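Local atomic coordinates of ribonucleoside-diphosphate reductase (Pseudomonas aeruginosa, PDB entry 5IM3), a protein that probably reduces ribonucleoside diphosphates to the deoxyribonucleotides needed for DNA synthesis, with thioredoxin as reductant, and binds dATP as an allosteric enzyme. Residues E171-L176 and S220-R225; R225-T230 and F295-L300; F464-K469 and W548-S553; T483-P488 and G559-T564. All coordinates share one frame; numbering follows the deposited sequence.

Contact 1. Residues E171-L176 and S220-R225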
loop_
_atom_site.group_PDB
_atom_site.type_symbol
_atom_site.label_atom_id
_atom_site.label_comp_id
_atom_site.label_asym_id
_atom_site.label_seq_id
_atom_site.Cartn_x
_atom_site.Cartn_y
_atom_site.Cartn_z
ATOM N N GLU A 171 -20.198 -59.739 9.756
ATOM C CA GLU A 171 -20.364 -59.162 11.084
ATOM C C GLU A 171 -19.951 -57.696 11.120
ATOM O O GLU A 171 -20.368 -56.969 12.027
ATOM C CB GLU A 171 -19.564 -59.970 12.110
ATOM C CG GLU A 171 -20.063 -61.407 12.289
ATOM C CD GLU A 171 -19.302 -62.181 13.356
ATOM O OE1 GLU A 171 -18.237 -61.703 13.804
ATOM O OE2 GLU A 171 -19.775 -63.271 13.747
ATOM N N ALA A 172 -19.150 -57.243 10.150
ATOM C CA ALA A 172 -18.756 -55.840 10.089
ATOM C C ALA A 172 -19.831 -54.978 9.434
ATOM O O ALA A 172 -20.093 -53.860 9.890
ATOM C CB ALA A 172 -17.435 -55.697 9.333
ATOM N N CYS A 173 -20.454 -55.474 8.362
ATOM C CA CYS A 173 -21.548 -54.763 7.708
ATOM C C CYS A 173 -22.870 -54.918 8.444
ATOM O O CYS A 173 -23.891 -54.408 7.969
ATOM C CB CYS A 173 -21.710 -55.253 6.266
ATOM S SG CYS A 173 -20.371 -54.768 5.154
ATOM N N GLU A 174 -22.872 -55.604 9.583
ATOM C CA GLU A 174 -24.102 -55.874 10.309
ATOM C C GLU A 174 -24.744 -54.581 10.798
ATOM O O GLU A 174 -24.076 -53.720 11.379
ATOM C CB GLU A 174 -23.800 -56.799 11.487
ATOM C CG GLU A 174 -25.005 -57.183 12.321
ATOM C CD GLU A 174 -24.637 -58.111 13.458
ATOM O OE1 GLU A 174 -23.426 -58.339 13.665
ATOM O OE2 GLU A 174 -25.553 -58.615 14.143
ATOM N N GLY A 175 -26.045 -54.446 10.556
ATOM C CA GLY A 175 -26.807 -53.335 11.089
ATOM C C GLY A 175 -26.552 -51.997 10.438
ATOM O O GLY A 175 -26.952 -50.972 10.998
ATOM N N LEU A 176 -25.905 -51.966 9.276
ATOM C CA LEU A 176 -25.583 -50.723 8.589
ATOM C C LEU A 176 -26.231 -50.709 7.214
ATOM O O LEU A 176 -26.324 -51.746 6.551
ATOM C CB LEU A 176 -24.064 -50.541 8.461
ATOM C CG LEU A 176 -23.309 -50.442 9.787
ATOM C CD1 LEU A 176 -21.808 -50.376 9.548
ATOM C CD2 LEU A 176 -23.778 -49.235 10.588
ATOM N N SER A 220 -17.291 -46.046 7.620
ATOM C CA SER A 220 -16.389 -45.749 8.727
ATOM C C SER A 220 -16.559 -46.763 9.849
ATOM O O SER A 220 -15.570 -47.253 10.409
ATOM C CB SER A 220 -16.633 -44.329 9.239
ATOM O OG SER A 220 -15.857 -44.065 10.399
ATOM N N TYR A 221 -17.805 -47.096 10.189
ATOM C CA TYR A 221 -18.041 -48.151 11.171
ATOM C C TYR A 221 -17.508 -49.484 10.668
ATOM O O TYR A 221 -16.895 -50.243 11.426
ATOM C CB TYR A 221 -19.532 -48.259 11.486
ATOM C CG TYR A 221 -20.166 -46.977 11.976
ATOM C CD1 TYR A 221 -19.919 -46.502 13.258
ATOM C CD2 TYR A 221 -21.022 -46.250 11.161
ATOM C CE1 TYR A 221 -20.501 -45.332 13.711
ATOM C CE2 TYR A 221 -21.609 -45.080 11.604
ATOM C CZ TYR A 221 -21.345 -44.627 12.879
ATOM O OH TYR A 221 -21.930 -43.463 13.320
ATOM N N VAL A 222 -17.730 -49.784 9.384
ATOM C CA VAL A 222 -17.227 -51.028 8.809
ATOM C C VAL A 222 -15.708 -51.063 8.872
ATOM O O VAL A 222 -15.106 -52.102 9.165
ATOM C CB VAL A 222 -17.729 -51.190 7.361
ATOM C CG1 VAL A 222 -17.218 -52.496 6.760
ATOM C CG2 VAL A 222 -19.252 -51.126 7.305
ATOM N N THR A 223 -15.065 -49.931 8.583
ATOM C CA THR A 223 -13.608 -49.877 8.618
ATOM C C THR A 223 -13.083 -50.164 10.020
ATOM O O THR A 223 -12.108 -50.906 10.185
ATOM C CB THR A 223 -13.127 -48.509 8.134
ATOM O OG1 THR A 223 -13.735 -48.204 6.872
ATOM C CG2 THR A 223 -11.618 -48.498 7.974
ATOM N N ALA A 224 -13.722 -49.590 11.042
ATOM C CA ALA A 224 -13.286 -49.824 12.415
ATOM C C ALA A 224 -13.486 -51.279 12.818
ATOM O O ALA A 224 -12.625 -51.872 13.479
ATOM C CB ALA A 224 -14.041 -48.900 13.370
ATOM N N ARG A 225 -14.615 -51.875 12.429
ATOM C CA ARG A 225 -14.893 -53.253 12.817
ATOM C C ARG A 225 -13.910 -54.223 12.175
ATOM O O ARG A 225 -13.572 -55.248 12.780
ATOM C CB ARG A 225 -16.331 -53.612 12.454
ATOM C CG ARG A 225 -17.354 -52.789 13.213
ATOM C CD ARG A 225 -18.758 -53.021 12.702
ATOM N NE ARG A 225 -19.694 -52.033 13.228
ATOM C CZ ARG A 225 -20.998 -52.025 12.975
ATOM N NH1 ARG A 225 -21.539 -52.957 12.198
ATOM N NH2 ARG A 225 -21.763 -51.080 13.500
#
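Tyr221, Val222 and Arg225, along one side of helix 219-239, receive helix 162-173 and the type II turn Cys173-Leu176 at its end. Tyr221 comes first: its CB lies 3.7 Å from CD1 of Leu176, the two side chains crossing at about a right angle, while CD2 of the leucine approaches the ring obliquely. The next residue, Val222, spreads its two methyls over different partners. CG2 presses on Leu176 CD1 at 3.5 Å, a tight carbon pair, as the side chains slide past each other in opposite directions; CG1 faces CB of Ala172 and, a little farther off, SG of Cys173. Arg225 closes the row. Its CB packs on CB of Ala172, and its chain, extended from CG to NE (chi2 172°, chi3 -168°), carries the guanidinium past Ala172 into the turn. There NH1 donates twice: to Glu174 O at 2.8 Å, nearly in the guanidinium plane and in the carbonyl plane, and to Ala172 O at 2.9 Å, a more bent bond that meets the carbonyl from above its plane. Leu176 CD1 lies over one face of the same group, 3.6 Å from its plane. NH2 turns instead to Gln293 O. Both segments belong to the second ATP cone, away from the dATP sites. One cationic group thus bonds two main-chain carbonyls of the helix end and turn; it probably balances their partial negative charge and holds the turn against helix 219-239.

Contact 2. Residues R225-T230 and F295-L300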
loop_
_atom_site.group_PDB
_atom_site.type_symbol
_atom_site.label_atom_id
_atom_site.label_comp_id
_atom_site.label_asym_id
_atom_site.label_seq_id
_atom_site.Cartn_x
_atom_site.Cartn_y
_atom_site.Cartn_z
ATOM N N ARG A 225 -14.615 -51.875 12.429
ATOM C CA ARG A 225 -14.893 -53.253 12.817
ATOM C C ARG A 225 -13.910 -54.223 12.175
ATOM O O ARG A 225 -13.572 -55.248 12.780
ATOM C CB ARG A 225 -16.331 -53.612 12.454
ATOM C CG ARG A 225 -17.354 -52.789 13.213
ATOM C CD ARG A 225 -18.758 -53.021 12.702
ATOM N NE ARG A 225 -19.694 -52.033 13.228
ATOM C CZ ARG A 225 -20.998 -52.025 12.975
ATOM N NH1 ARG A 225 -21.539 -52.957 12.198
ATOM N NH2 ARG A 225 -21.763 -51.080 13.500
ATOM N N LEU A 226 -13.434 -53.918 10.968
ATOM C CA LEU A 226 -12.428 -54.763 10.335
ATOM C C LEU A 226 -11.082 -54.639 11.039
ATOM O O LEU A 226 -10.413 -55.648 11.296
ATOM C CB LEU A 226 -12.302 -54.404 8.854
ATOM C CG LEU A 226 -13.556 -54.661 8.011
ATOM C CD1 LEU A 226 -13.408 -54.069 6.615
ATOM C CD2 LEU A 226 -13.856 -56.151 7.931
ATOM N N LEU A 227 -10.667 -53.410 11.362
ATOM C CA LEU A 227 -9.416 -53.210 12.086
ATOM C C LEU A 227 -9.426 -53.923 13.431
ATOM O O LEU A 227 -8.373 -54.353 13.915
ATOM C CB LEU A 227 -9.164 -51.714 12.284
ATOM C CG LEU A 227 -7.944 -51.327 13.126
ATOM C CD1 LEU A 227 -6.662 -51.873 12.510
ATOM C CD2 LEU A 227 -7.867 -49.810 13.283
ATOM N N MET A 228 -10.601 -54.054 14.050
ATOM C CA MET A 228 -10.696 -54.711 15.348
ATOM C C MET A 228 -10.166 -56.138 15.300
ATOM O O MET A 228 -9.723 -56.670 16.325
ATOM C CB MET A 228 -12.150 -54.706 15.817
ATOM C CG MET A 228 -12.333 -54.990 17.296
ATOM S SD MET A 228 -11.994 -53.548 18.321
ATOM C CE MET A 228 -13.348 -52.478 17.822
ATOM N N ASP A 229 -10.205 -56.775 14.127
ATOM C CA ASP A 229 -9.732 -58.150 14.018
ATOM C C ASP A 229 -8.246 -58.247 14.342
ATOM O O ASP A 229 -7.803 -59.211 14.977
ATOM C CB ASP A 229 -10.015 -58.689 12.615
ATOM C CG ASP A 229 -10.131 -60.201 12.582
ATOM O OD1 ASP A 229 -10.798 -60.769 13.473
ATOM O OD2 ASP A 229 -9.555 -60.821 11.664
ATOM N N THR A 230 -7.459 -57.255 13.916
ATOM C CA THR A 230 -6.040 -57.235 14.260
ATOM C C THR A 230 -5.844 -57.013 15.752
ATOM O O THR A 230 -4.955 -57.617 16.366
ATOM C CB THR A 230 -5.313 -56.145 13.470
ATOM O OG1 THR A 230 -5.560 -56.315 12.071
ATOM C CG2 THR A 230 -3.810 -56.204 13.726
ATOM N N PHE A 295 -17.895 -48.010 17.187
ATOM C CA PHE A 295 -16.712 -47.200 16.933
ATOM C C PHE A 295 -16.643 -46.729 15.488
ATOM O O PHE A 295 -16.830 -47.515 14.553
ATOM C CB PHE A 295 -15.447 -47.987 17.270
ATOM C CG PHE A 295 -15.116 -48.003 18.729
ATOM C CD1 PHE A 295 -14.670 -46.855 19.361
ATOM C CD2 PHE A 295 -15.237 -49.167 19.468
ATOM C CE1 PHE A 295 -14.360 -46.865 20.704
ATOM C CE2 PHE A 295 -14.928 -49.182 20.811
ATOM C CZ PHE A 295 -14.490 -48.031 21.430
ATOM N N THR A 296 -16.369 -45.441 15.315
ATOM C CA THR A 296 -15.889 -44.921 14.048
ATOM C C THR A 296 -14.410 -45.259 13.888
ATOM O O THR A 296 -13.709 -45.573 14.856
ATOM C CB THR A 296 -16.085 -43.407 13.975
ATOM O OG1 THR A 296 -15.287 -42.773 14.985
ATOM C CG2 THR A 296 -17.546 -43.044 14.191
ATOM N N TYR A 297 -13.937 -45.197 12.643
ATOM C CA TYR A 297 -12.535 -45.500 12.375
ATOM C C TYR A 297 -11.616 -44.542 13.122
ATOM O O TYR A 297 -10.594 -44.957 13.684
ATOM C CB TYR A 297 -12.272 -45.446 10.871
ATOM C CG TYR A 297 -10.864 -45.816 10.473
ATOM C CD1 TYR A 297 -10.294 -47.011 10.892
ATOM C CD2 TYR A 297 -10.112 -44.980 9.658
ATOM C CE1 TYR A 297 -9.008 -47.358 10.523
ATOM C CE2 TYR A 297 -8.825 -45.319 9.282
ATOM C CZ TYR A 297 -8.279 -46.510 9.718
ATOM O OH TYR A 297 -7.000 -46.854 9.348
ATOM N N LEU A 298 -11.972 -43.258 13.155
ATOM C CA LEU A 298 -11.141 -42.281 13.847
ATOM C C LEU A 298 -11.164 -42.506 15.352
ATOM O O LEU A 298 -10.138 -42.350 16.025
ATOM C CB LEU A 298 -11.610 -40.868 13.508
ATOM C CG LEU A 298 -10.855 -39.729 14.197
ATOM C CD1 LEU A 298 -9.381 -39.752 13.819
ATOM C CD2 LEU A 298 -11.477 -38.386 13.848
ATOM N N GLY A 299 -12.323 -42.872 15.901
ATOM C CA GLY A 299 -12.411 -43.085 17.336
ATOM C C GLY A 299 -11.562 -44.251 17.808
ATOM O O GLY A 299 -10.885 -44.162 18.835
ATOM N N LEU A 300 -11.579 -45.354 17.060
ATOM C CA LEU A 300 -10.798 -46.523 17.451
ATOM C C LEU A 300 -9.308 -46.277 17.263
ATOM O O LEU A 300 -8.501 -46.637 18.127
ATOM C CB LEU A 300 -11.246 -47.745 16.648
ATOM C CG LEU A 300 -10.619 -49.085 17.051
ATOM C CD1 LEU A 300 -11.002 -49.444 18.472
ATOM C CD2 LEU A 300 -11.034 -50.201 16.087
#
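This is a buried, wholly apolar contact between helix 219-239 and the residues that lead into and begin helix 297-307, where Leu227 and Met228 meet Phe295, Tyr297 and Leu300. Leu227 reaches across with CG anti to the backbone N (chi1 175°), and its CD2 lies 3.9 Å from CE1 of Tyr297, the leucine and tyrosine side chains crossing at about a right angle. The same methyl comes to 4.2 Å from Leu300 CD2. Met228 starts off to the side, but bends at chi2 and chi3 (79° and 67°) and brings its terminal CE back over Leu300, 3.7 Å from CD2. That methyl also approaches Phe295 CD2, at 4.2 Å and obliquely to the ring. The contact joins the second ATP cone to the all-alpha domain of the reductase. Thr296 is the N-cap of helix 297-307, its OG1 accepting from Gly299 N at 3.1 Å. Leu300 CD1 sits above the centre of the Phe295 ring, so the leucine is shared between the methionine methyl and the aromatic face. Pro319, at the start of helix 319-330, touches Met228, Phe295 and Leu300, and Phe351 meets the Phe295 ring edge-to-face.

Contact 3. Residues F464-K469 and W548-S553; sequences FLELRK and WRKMLS
Leu465 of helix 461-465 comes within 6.5 Å of Met551 on helix 544-558, CA to CA, and beyond it the chain folds into a type I turn from Glu466 to Lys469. Leu465 points at the longer helix and sets its CD1 in the angle between two residues, 3.7 Å from Lys550 CG and equally far from Met551 CG; CD2 adds a looser touch on the methionine. Lys550 leaves its helix with CG anti to the backbone N and then kinks at chi2 (67°); its CG passes the leucine methyl at a slant and its ammonium reaches the turn. Helix 544-558 and the helix-turn segment 464-469 belong to the reductase barrel domain and pack on the segments around strands 482-487 and 562-565: Leu465 also touches Asn485 and Pro561, and Met551 touches Ile487. On the partly exposed side Lys550 NZ forms a salt bridge with Glu466 OE1 at 2.8 Å, the two side chains crossing at about a right angle. The oxygen is met on its anti side, 28° out of the carboxylate plane. Lys469 NZ makes a long salt bridge to the same OE1, at 3.9 Å, and lies 4.1 Å from Lys550 NZ, a pairing of like charges that the shared carboxylate probably eases.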
loop_
_atom_site.group_PDB
_atom_site.type_symbol
_atom_site.label_atom_id
_atom_site.label_comp_id
_atom_site.label_asym_id
_atom_site.label_seq_id
_atom_site.Cartn_x
_atom_site.Cartn_y
_atom_site.Cartn_z
ATOM N N PHE A 464 2.341 -6.170 27.908
ATOM C CA PHE A 464 1.698 -7.485 27.961
ATOM C C PHE A 464 0.965 -7.801 26.663
ATOM O O PHE A 464 1.031 -8.928 26.164
ATOM C CB PHE A 464 0.731 -7.526 29.148
ATOM C CG PHE A 464 0.133 -8.881 29.426
ATOM C CD1 PHE A 464 0.852 -9.846 30.113
ATOM C CD2 PHE A 464 -1.172 -9.169 29.048
ATOM C CE1 PHE A 464 0.293 -11.085 30.394
ATOM C CE2 PHE A 464 -1.736 -10.405 29.325
ATOM C CZ PHE A 464 -1.000 -11.363 30.000
ATOM N N LEU A 465 0.258 -6.816 26.103
ATOM C CA LEU A 465 -0.534 -7.056 24.902
ATOM C C LEU A 465 0.320 -7.468 23.713
ATOM O O LEU A 465 -0.206 -8.069 22.771
ATOM C CB LEU A 465 -1.340 -5.805 24.535
ATOM C CG LEU A 465 -2.261 -5.224 25.607
ATOM C CD1 LEU A 465 -2.989 -4.008 25.065
ATOM C CD2 LEU A 465 -3.254 -6.249 26.102
ATOM N N GLU A 466 1.617 -7.167 23.730
ATOM C CA GLU A 466 2.471 -7.370 22.567
ATOM C C GLU A 466 3.369 -8.589 22.696
ATOM O O GLU A 466 4.208 -8.822 21.820
ATOM C CB GLU A 466 3.331 -6.131 22.318
ATOM C CG GLU A 466 2.540 -4.849 22.164
ATOM C CD GLU A 466 3.332 -3.768 21.453
ATOM O OE1 GLU A 466 2.721 -2.774 21.010
ATOM O OE2 GLU A 466 4.566 -3.922 21.323
ATOM N N LEU A 467 3.205 -9.380 23.758
ATOM C CA LEU A 467 4.118 -10.488 24.015
ATOM C C LEU A 467 4.141 -11.522 22.895
ATOM O O LEU A 467 5.118 -12.269 22.790
ATOM C CB LEU A 467 3.747 -11.168 25.334
ATOM C CG LEU A 467 4.103 -10.411 26.617
ATOM C CD1 LEU A 467 3.495 -11.094 27.834
ATOM C CD2 LEU A 467 5.615 -10.302 26.772
ATOM N N ARG A 468 3.105 -11.592 22.057
ATOM C CA ARG A 468 3.022 -12.624 21.029
ATOM C C ARG A 468 3.211 -12.079 19.613
ATOM O O ARG A 468 2.892 -12.773 18.642
ATOM C CB ARG A 468 1.692 -13.368 21.141
ATOM C CG ARG A 468 1.532 -14.155 22.445
ATOM C CD ARG A 468 2.516 -15.317 22.537
ATOM N NE ARG A 468 2.322 -16.277 21.452
ATOM C CZ ARG A 468 1.631 -17.409 21.552
ATOM N NH1 ARG A 468 1.062 -17.759 22.700
ATOM N NH2 ARG A 468 1.517 -18.204 20.497
ATOM N N LYS A 469 3.734 -10.862 19.471
ATOM C CA LYS A 469 4.092 -10.364 18.149
ATOM C C LYS A 469 5.209 -11.210 17.553
ATOM O O LYS A 469 6.098 -11.687 18.263
ATOM C CB LYS A 469 4.533 -8.900 18.225
ATOM C CG LYS A 469 3.395 -7.890 18.282
ATOM C CD LYS A 469 3.913 -6.476 18.030
ATOM C CE LYS A 469 2.775 -5.502 17.770
ATOM N NZ LYS A 469 3.244 -4.124 17.419
ATOM N N TRP A 548 -8.519 -0.337 24.477
ATOM C CA TRP A 548 -9.423 -1.338 23.923
ATOM C C TRP A 548 -9.066 -1.653 22.474
ATOM O O TRP A 548 -8.978 -2.824 22.083
ATOM C CB TRP A 548 -10.859 -0.825 24.044
ATOM C CG TRP A 548 -11.922 -1.680 23.425
ATOM C CD1 TRP A 548 -12.722 -1.352 22.368
ATOM C CD2 TRP A 548 -12.325 -2.991 23.839
ATOM N NE1 TRP A 548 -13.592 -2.378 22.095
ATOM C CE2 TRP A 548 -13.369 -3.398 22.982
ATOM C CE3 TRP A 548 -11.902 -3.863 24.846
ATOM C CZ2 TRP A 548 -13.994 -4.638 23.102
ATOM C CZ3 TRP A 548 -12.526 -5.097 24.960
ATOM C CH2 TRP A 548 -13.558 -5.469 24.094
ATOM N N ARG A 549 -8.831 -0.614 21.664
ATOM C CA ARG A 549 -8.445 -0.823 20.271
ATOM C C ARG A 549 -7.141 -1.607 20.172
ATOM O O ARG A 549 -7.008 -2.498 19.325
ATOM C CB ARG A 549 -8.317 0.527 19.559
ATOM C CG ARG A 549 -7.764 0.444 18.141
ATOM C CD ARG A 549 -7.687 1.816 17.474
ATOM N NE ARG A 549 -9.006 2.351 17.142
ATOM C CZ ARG A 549 -9.214 3.402 16.350
ATOM N NH1 ARG A 549 -8.189 4.041 15.799
ATOM N NH2 ARG A 549 -10.452 3.817 16.102
ATOM N N LYS A 550 -6.166 -1.284 21.024
ATOM C CA LYS A 550 -4.907 -2.023 21.024
ATOM C C LYS A 550 -5.133 -3.482 21.401
ATOM O O LYS A 550 -4.520 -4.386 20.818
ATOM C CB LYS A 550 -3.920 -1.362 21.985
ATOM C CG LYS A 550 -2.545 -2.014 22.033
ATOM C CD LYS A 550 -1.799 -1.830 20.722
ATOM C CE LYS A 550 -0.359 -2.292 20.837
ATOM N NZ LYS A 550 0.373 -2.149 19.549
ATOM N N MET A 551 -6.012 -3.732 22.372
ATOM C CA MET A 551 -6.305 -5.102 22.775
ATOM C C MET A 551 -6.902 -5.899 21.620
ATOM O O MET A 551 -6.530 -7.056 21.399
ATOM C CB MET A 551 -7.249 -5.098 23.979
ATOM C CG MET A 551 -6.645 -4.472 25.233
ATOM S SD MET A 551 -7.874 -3.910 26.430
ATOM C CE MET A 551 -8.651 -5.464 26.890
ATOM N N LEU A 552 -7.823 -5.296 20.864
ATOM C CA LEU A 552 -8.458 -6.030 19.772
ATOM C C LEU A 552 -7.515 -6.210 18.588
ATOM O O LEU A 552 -7.568 -7.245 17.914
ATOM C CB LEU A 552 -9.740 -5.324 19.333
ATOM C CG LEU A 552 -10.808 -5.176 20.420
ATOM C CD1 LEU A 552 -12.042 -4.487 19.851
ATOM C CD2 LEU A 552 -11.177 -6.524 21.040
ATOM N N SER A 553 -6.640 -5.239 18.329
ATOM C CA SER A 553 -5.710 -5.378 17.214
ATOM C C SER A 553 -4.671 -6.457 17.494
ATOM O O SER A 553 -4.261 -7.180 16.578
ATOM C CB SER A 553 -5.034 -4.038 16.916
ATOM O OG SER A 553 -4.200 -3.640 17.984
#

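Contact 4. Residues T483-P488 and G559-T564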
loop_
_atom_site.group_PDB
_atom_site.type_symbol
_atom_site.label_atom_id
_atom_site.label_comp_id
_atom_site.label_asym_id
_atom_site.label_seq_id
_atom_site.Cartn_x
_atom_site.Cartn_y
_atom_site.Cartn_z
ATOM N N THR A 483 -1.456 -15.760 26.787
ATOM C CA THR A 483 -1.777 -14.572 27.559
ATOM C C THR A 483 -3.277 -14.338 27.499
ATOM O O THR A 483 -3.935 -14.696 26.516
ATOM C CB THR A 483 -1.043 -13.329 27.020
ATOM O OG1 THR A 483 -1.368 -13.154 25.641
ATOM C CG2 THR A 483 0.468 -13.468 27.162
ATOM N N ALA A 484 -3.818 -13.727 28.555
ATOM C CA ALA A 484 -5.230 -13.375 28.579
ATOM C C ALA A 484 -5.431 -12.107 29.394
ATOM O O ALA A 484 -4.755 -11.897 30.401
ATOM C CB ALA A 484 -6.086 -14.505 29.156
ATOM N N ASN A 485 -6.369 -11.272 28.949
ATOM C CA ASN A 485 -6.771 -10.094 29.702
ATOM C C ASN A 485 -7.765 -10.468 30.797
ATOM O O ASN A 485 -8.713 -11.224 30.564
ATOM C CB ASN A 485 -7.406 -9.054 28.778
ATOM C CG ASN A 485 -6.404 -8.404 27.843
ATOM O OD1 ASN A 485 -6.485 -8.558 26.621
ATOM N ND2 ASN A 485 -5.465 -7.656 28.409
ATOM N N TRP A 486 -7.546 -9.920 31.988
ATOM C CA TRP A 486 -8.458 -10.047 33.127
ATOM C C TRP A 486 -9.138 -8.684 33.284
ATOM O O TRP A 486 -8.613 -7.782 33.935
ATOM C CB TRP A 486 -7.680 -10.474 34.373
ATOM C CG TRP A 486 -8.508 -10.926 35.539
ATOM C CD1 TRP A 486 -8.512 -10.389 36.793
ATOM C CD2 TRP A 486 -9.434 -12.021 35.568
ATOM N NE1 TRP A 486 -9.386 -11.078 37.601
ATOM C CE2 TRP A 486 -9.964 -12.084 36.873
ATOM C CE3 TRP A 486 -9.865 -12.950 34.620
ATOM C CZ2 TRP A 486 -10.907 -13.041 37.252
ATOM C CZ3 TRP A 486 -10.806 -13.900 34.997
ATOM C CH2 TRP A 486 -11.316 -13.935 36.300
ATOM N N ILE A 487 -10.308 -8.534 32.672
ATOM C CA ILE A 487 -10.885 -7.222 32.384
ATOM C C ILE A 487 -11.948 -6.909 33.433
ATOM O O ILE A 487 -12.933 -7.654 33.537
ATOM C CB ILE A 487 -11.485 -7.167 30.973
ATOM C CG1 ILE A 487 -10.456 -7.622 29.936
ATOM C CG2 ILE A 487 -11.960 -5.745 30.663
ATOM C CD1 ILE A 487 -11.038 -7.828 28.553
ATOM N N PRO A 488 -11.810 -5.828 34.201
ATOM C CA PRO A 488 -12.905 -5.412 35.084
ATOM C C PRO A 488 -14.033 -4.760 34.301
ATOM O O PRO A 488 -13.823 -4.157 33.247
ATOM C CB PRO A 488 -12.240 -4.405 36.034
ATOM C CG PRO A 488 -10.760 -4.530 35.800
ATOM C CD PRO A 488 -10.602 -5.010 34.403
ATOM N N GLY A 559 -3.485 -13.257 17.941
ATOM C CA GLY A 559 -4.326 -14.214 18.630
ATOM C C GLY A 559 -4.355 -14.063 20.135
ATOM O O GLY A 559 -5.038 -14.848 20.810
ATOM N N HIS A 560 -3.645 -13.082 20.683
ATOM C CA HIS A 560 -3.492 -12.937 22.121
ATOM C C HIS A 560 -3.338 -11.458 22.439
ATOM O O HIS A 560 -2.941 -10.673 21.571
ATOM C CB HIS A 560 -2.276 -13.723 22.632
ATOM C CG HIS A 560 -2.333 -15.186 22.323
ATOM N ND1 HIS A 560 -1.869 -15.715 21.137
ATOM C CD2 HIS A 560 -2.805 -16.232 23.043
ATOM C CE1 HIS A 560 -2.051 -17.023 21.141
ATOM N NE2 HIS A 560 -2.618 -17.361 22.286
ATOM N N PRO A 561 -3.647 -11.041 23.681
ATOM C CA PRO A 561 -4.227 -11.866 24.750
ATOM C C PRO A 561 -5.722 -12.093 24.575
ATOM O O PRO A 561 -6.404 -11.262 23.971
ATOM C CB PRO A 561 -3.956 -11.043 26.024
ATOM C CG PRO A 561 -2.955 -10.006 25.631
ATOM C CD PRO A 561 -3.213 -9.730 24.188
ATOM N N TRP A 562 -6.224 -13.207 25.100
ATOM C CA TRP A 562 -7.654 -13.458 25.081
ATOM C C TRP A 562 -8.368 -12.471 26.002
ATOM O O TRP A 562 -7.752 -11.777 26.815
ATOM C CB TRP A 562 -7.947 -14.899 25.500
ATOM C CG TRP A 562 -7.264 -15.909 24.630
ATOM C CD1 TRP A 562 -7.106 -15.850 23.278
ATOM C CD2 TRP A 562 -6.630 -17.121 25.055
ATOM N NE1 TRP A 562 -6.425 -16.954 22.831
ATOM C CE2 TRP A 562 -6.117 -17.749 23.904
ATOM C CE3 TRP A 562 -6.446 -17.737 26.299
ATOM C CZ2 TRP A 562 -5.435 -18.963 23.957
ATOM C CZ3 TRP A 562 -5.767 -18.942 26.349
ATOM C CH2 TRP A 562 -5.271 -19.542 25.188
ATOM N N LEU A 563 -9.690 -12.414 25.867
ATOM C CA LEU A 563 -10.529 -11.490 26.622
ATOM C C LEU A 563 -11.388 -12.281 27.601
ATOM O O LEU A 563 -12.229 -13.085 27.184
ATOM C CB LEU A 563 -11.410 -10.667 25.682
ATOM C CG LEU A 563 -10.800 -9.430 25.012
ATOM C CD1 LEU A 563 -9.511 -9.741 24.272
ATOM C CD2 LEU A 563 -11.810 -8.809 24.053
ATOM N N THR A 564 -11.174 -12.054 28.897
ATOM C CA THR A 564 -11.981 -12.657 29.951
ATOM C C THR A 564 -12.393 -11.567 30.930
ATOM O O THR A 564 -11.688 -10.568 31.094
ATOM C CB THR A 564 -11.221 -13.775 30.690
ATOM O OG1 THR A 564 -10.141 -13.210 31.439
ATOM C CG2 THR A 564 -10.671 -14.806 29.702
#
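Thr564 and Asn485 meet through one carbonyl: Asn485 O accepts from both Thr564 N, at 3.1 Å, and Thr564 OG1, at 2.6 Å. The threonine hydroxyl stands between its own backbone N and carbonyl carbon (chi1 68°), which folds it back beside its N-H and lets the pair grip the same oxygen. OG1 also lies at the edge of the Trp486 ring, 3.2 Å from CE3 and near the ring plane, the two side chains crossing at about a right angle. Ala484 and Trp562 share this face of the sheet with Trp486 and Thr564, their CB atoms 4.1 Å apart. On the face of Asn485 and Leu563, Asn485 OD1 lies against Pro561 CB and near Leu563 CD1; Ile487 sets CD1 against Leu563 CG at 3.9 Å. At the start of the pairing, Thr483 O lies in the plane of the His560 ring, at its edge, while Thr483 OG1 rests on CB of His560 beside the cis peptide preceding Pro561. The ladder is completed by Trp562 N to Thr483 O, Asn485 N to Trp562 O (2.6 Å) and Ile487 N to Thr564 O. The pairing is buried. With strand 450-455 on the other side of 482-487, this is parallel strand pairing in the ten-stranded alpha-beta barrel of ribonucleotide reductase.

How the contacts relate
The contacts form two pairs on opposite sides of the chain's centre. Contacts 1 and 2 lie 9 Å apart, centre to centre, and share Arg225; Ser220 OG and Tyr297 N probably link them by a hydrogen bond. Helix 219-239 carries both and thereby joins the second ATP cone to the all-alpha domain. Contacts 3 and 4, also 9 Å apart between centres, lie within the barrel domain and alternate along the chain: helix 461-465 precedes strand 482-487, and helix 544-558 precedes strand 562-565. Through Leu465 on Asn485 and Phe464 on Thr483, contact 3 packs on the paired strands of contact 4. About 41 Å separates the centres of contacts 2 and 4, the cone and all-alpha junction from the barrel framework.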